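Local coordinates for protein minor fimbrium anchoring subunit Mfa2 (Porphyromonas gingivalis, PDB 5NFI) that tethers the minor fimbriae of this bacterium to its outer membrane through its interaction with the shaft protein Mfa1, and regulates fimbrial length, at residues A[165-168]-A[169-172]; A[204-207]-A[208-211]. All blocks are in the same frame, centred on the assembly; numbering follows the deposited sequence.

Contact 1: residues A[165-168]-A[169-172]; sequences SSNG and SYRF
Tyr170 reaches back along its own chain to meet Asn167, within the short linker that carries the polypeptide from strand 159-165 to strand 169-171. This linker, which begins with an inverse gamma turn centred on Ser166, leaves one β-sheet and joins another in a protein of the transthyretin-like fimbrillin superfamily. It illustrates how a side chain can bond back to the main chain of the turn before it.

Hydrogen bonding comes first. The gamma turn is marked by a weak backbone bond from Asn167 N to Ser165 O, 3.0 Å long. Three residues after Asn167, Tyr170 donates its hydroxyl OH to Asn167 O at 2.7 Å. The hydroxyl approaches at a C=O...donor angle of 132° and is tilted 33° from the carbonyl plane, while the oxygen itself sits at the edge of the tyrosine ring. The same hydroxyl also bonds to the backbone N of Lys204, and this pairing fixes it between two stretches of main chain. The Asn167 amide turns elsewhere: its OD1 bonds to Tyr184, and its ND2 to Lys204 O and Thr202. Every polar atom of that buried side chain is thereby satisfied. On the strand side, backbone bonds of Gly168 with Leu97 and of Tyr170 with Leu94 place the linker's end against strand 93-100.

Van der Waals contacts fill in the remainder. With CG beside the backbone N (chi1 -66°), the phenol runs back along the linker, and CE1 comes within 4.0 Å of Gly168 C in an oblique approach. Tyr142 meets the tyrosine ring from outside the linker. At its far end the phenol is also met by carbon, with Asn167 CB lying 3.7 Å from Tyr170 OH.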
# COMPACT_ATOMS: atom_id res chain seq x y z
N SER A 165 -7.32 -9.08 1.65
CA SER A 165 -7.57 -7.67 1.89
C SER A 165 -8.23 -7.02 0.70
O SER A 165 -7.85 -7.28 -0.43
CB SER A 165 -6.27 -6.96 2.23
OG SER A 165 -6.49 -5.59 2.45
N SER A 166 -9.23 -6.19 0.94
CA SER A 166 -9.82 -5.39 -0.12
C SER A 166 -8.99 -4.14 -0.37
O SER A 166 -9.49 -3.03 -0.24
CB SER A 166 -11.26 -4.99 0.22
OG SER A 166 -12.07 -6.15 0.31
N ASN A 167 -7.73 -4.34 -0.72
CA ASN A 167 -6.81 -3.22 -0.93
C ASN A 167 -6.05 -3.24 -2.27
O ASN A 167 -4.89 -2.82 -2.33
CB ASN A 167 -5.81 -3.17 0.24
CG ASN A 167 -4.90 -4.37 0.27
OD1 ASN A 167 -5.20 -5.40 -0.32
ND2 ASN A 167 -3.77 -4.25 0.94
N GLY A 168 -6.68 -3.72 -3.34
CA GLY A 168 -5.99 -3.85 -4.62
C GLY A 168 -6.41 -2.80 -5.64
O GLY A 168 -5.99 -2.83 -6.79
N SER A 169 -7.24 -1.86 -5.20
CA SER A 169 -7.79 -0.87 -6.10
C SER A 169 -7.67 0.52 -5.52
O SER A 169 -8.05 0.76 -4.37
CB SER A 169 -9.24 -1.20 -6.40
OG SER A 169 -9.31 -2.47 -6.98
N TYR A 170 -7.13 1.45 -6.30
CA TYR A 170 -6.91 2.79 -5.78
C TYR A 170 -7.46 3.87 -6.71
O TYR A 170 -7.36 3.77 -7.94
CB TYR A 170 -5.42 2.99 -5.50
CG TYR A 170 -4.95 2.09 -4.40
CD1 TYR A 170 -4.70 0.74 -4.64
CD2 TYR A 170 -4.79 2.56 -3.09
CE1 TYR A 170 -4.31 -0.12 -3.63
CE2 TYR A 170 -4.38 1.69 -2.07
CZ TYR A 170 -4.14 0.35 -2.36
OH TYR A 170 -3.74 -0.53 -1.38
N ARG A 171 -8.05 4.90 -6.10
CA ARG A 171 -8.51 6.06 -6.84
C ARG A 171 -7.30 6.89 -7.28
O ARG A 171 -6.17 6.56 -6.93
CB ARG A 171 -9.46 6.90 -5.99
CG ARG A 171 -10.64 6.13 -5.51
CD ARG A 171 -11.67 7.03 -4.84
NE ARG A 171 -12.36 6.34 -3.76
CZ ARG A 171 -13.35 5.47 -3.96
NH1 ARG A 171 -13.75 5.20 -5.21
NH2 ARG A 171 -13.93 4.88 -2.93
N PHE A 172 -7.53 7.95 -8.04
CA PHE A 172 -6.43 8.80 -8.46
C PHE A 172 -5.77 9.46 -7.26
O PHE A 172 -4.55 9.40 -7.12
CB PHE A 172 -6.89 9.83 -9.48
CG PHE A 172 -6.91 9.32 -10.86
CD1 PHE A 172 -8.03 8.71 -11.37
CD2 PHE A 172 -5.78 9.40 -11.65
CE1 PHE A 172 -8.04 8.20 -12.66
CE2 PHE A 172 -5.79 8.90 -12.93
CZ PHE A 172 -6.91 8.30 -13.44

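Contact 2: residues A[204-207]-A[208-211]; sequences KLES and GHEN
His209 brings its imidazole up to the carbonyl of Glu206, within an irregular loop of the transthyretin-like fold that joins strand 196-202 to strand 211-217. His209 NE2 lies 3.3 Å from Glu206 O, too poorly angled for a hydrogen bond, and the approach is oblique, neither face-on nor edge-on. The ring's CE1 corner also meets Glu206 CG alongside, at 3.7 Å. The two strands are not paired with each other, so the loop must span the gap between them, and it shows how one side chain can close a coil onto its own main chain. The glutamate chain is extended beyond CG, and its carboxylate plane lies 29° from the imidazole plane. The charged atoms do not meet: Glu206 OE1 stays 4.9 Å from His209 ND1, a spacing at which the carboxylate may still favour a protonated ring. Glu206 also forms a salt bridge through OE2 to Lys204 NZ, although its modelled length is too short to be taken literally. Val176, from another loop, touches both Glu206 and His209.

Between these two residues the chain turns at Gly208, whose positive phi of 124° is readily adopted by a residue without a side chain. Beyond the turn, Asn211 points back across the loop. Its amide is divided between two partners, OD1 bonding to Ser165 OG while ND2 serves the loop. Val230 of helix 229-233 packs on the same asparagine. The closing bond is a bent one, Asn211 ND2 to Glu206 O at 3.0 Å, with the nitrogen lying above the carbonyl plane.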
# COMPACT_ATOMS: atom_id res chain seq x y z
N LYS A 204 -1.91 -1.51 0.64
CA LYS A 204 -2.14 -0.65 1.79
C LYS A 204 -2.89 -1.35 2.93
O LYS A 204 -3.87 -2.07 2.70
CB LYS A 204 -2.91 0.61 1.36
CG LYS A 204 -3.10 1.66 2.45
CD LYS A 204 -2.36 2.93 2.12
CE LYS A 204 -3.19 4.17 2.42
NZ LYS A 204 -3.49 4.32 3.88
N LEU A 205 -2.41 -1.14 4.14
CA LEU A 205 -3.05 -1.68 5.32
C LEU A 205 -3.75 -0.59 6.10
O LEU A 205 -3.12 0.15 6.84
CB LEU A 205 -2.04 -2.38 6.22
CG LEU A 205 -1.27 -3.48 5.50
CD1 LEU A 205 -0.19 -4.00 6.40
CD2 LEU A 205 -2.22 -4.58 5.09
N GLU A 206 -5.05 -0.49 5.95
CA GLU A 206 -5.76 0.48 6.74
C GLU A 206 -7.14 -0.05 7.07
O GLU A 206 -7.64 -0.96 6.44
CB GLU A 206 -5.86 1.81 6.01
CG GLU A 206 -6.90 1.84 4.90
CD GLU A 206 -6.83 3.10 4.08
OE1 GLU A 206 -7.89 3.53 3.56
OE2 GLU A 206 -5.73 3.67 3.95
N SER A 207 -7.73 0.54 8.09
CA SER A 207 -9.05 0.18 8.53
C SER A 207 -10.06 0.61 7.50
O SER A 207 -9.78 1.49 6.70
CB SER A 207 -9.33 0.84 9.87
OG SER A 207 -8.64 2.07 9.94
N GLY A 208 -11.23 -0.02 7.50
CA GLY A 208 -12.33 0.43 6.67
C GLY A 208 -12.86 -0.65 5.75
O GLY A 208 -13.85 -0.44 5.05
N HIS A 209 -12.19 -1.79 5.75
CA HIS A 209 -12.49 -2.89 4.85
C HIS A 209 -11.74 -4.12 5.34
O HIS A 209 -10.97 -4.04 6.30
CB HIS A 209 -12.09 -2.56 3.42
CG HIS A 209 -10.72 -1.97 3.32
ND1 HIS A 209 -10.51 -0.61 3.18
CD2 HIS A 209 -9.49 -2.54 3.39
CE1 HIS A 209 -9.21 -0.38 3.15
NE2 HIS A 209 -8.57 -1.53 3.28
N GLU A 210 -11.95 -5.25 4.68
CA GLU A 210 -11.44 -6.51 5.18
C GLU A 210 -9.92 -6.55 5.15
O GLU A 210 -9.30 -6.15 4.17
CB GLU A 210 -12.01 -7.67 4.36
CG GLU A 210 -11.56 -9.03 4.83
CD GLU A 210 -12.32 -10.13 4.12
OE1 GLU A 210 -11.71 -11.19 3.82
OE2 GLU A 210 -13.52 -9.92 3.85
N ASN A 211 -9.33 -7.01 6.24
CA ASN A 211 -7.90 -7.25 6.29
C ASN A 211 -7.67 -8.50 7.10
O ASN A 211 -7.15 -8.44 8.21
CB ASN A 211 -7.14 -6.06 6.90
CG ASN A 211 -7.26 -4.79 6.06
OD1 ASN A 211 -6.53 -4.61 5.09
ND2 ASN A 211 -8.17 -3.90 6.45

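How the contacts relate
All the touching residues of contact 1 are buried, whereas contact 2 is only partly so, its exposed part being the turn at Ser207 and Gly208. Both lie in connections between strands of the same fold, but the 165-172 linker passes from one sheet to another, while the 204-211 loop returns to strands belonging to the first. Their chemistry differs accordingly: contact 1 uses hydroxyl, amide and main-chain groups alone, and contact 2 adds a charged pair and a histidine to an amide-carbonyl bond. The two are directly stitched together, with 10 Å between their centres. Ser166 and Glu210 are joined by backbone bonding, and Ser166 O packs 3.7 Å from His209 CD2.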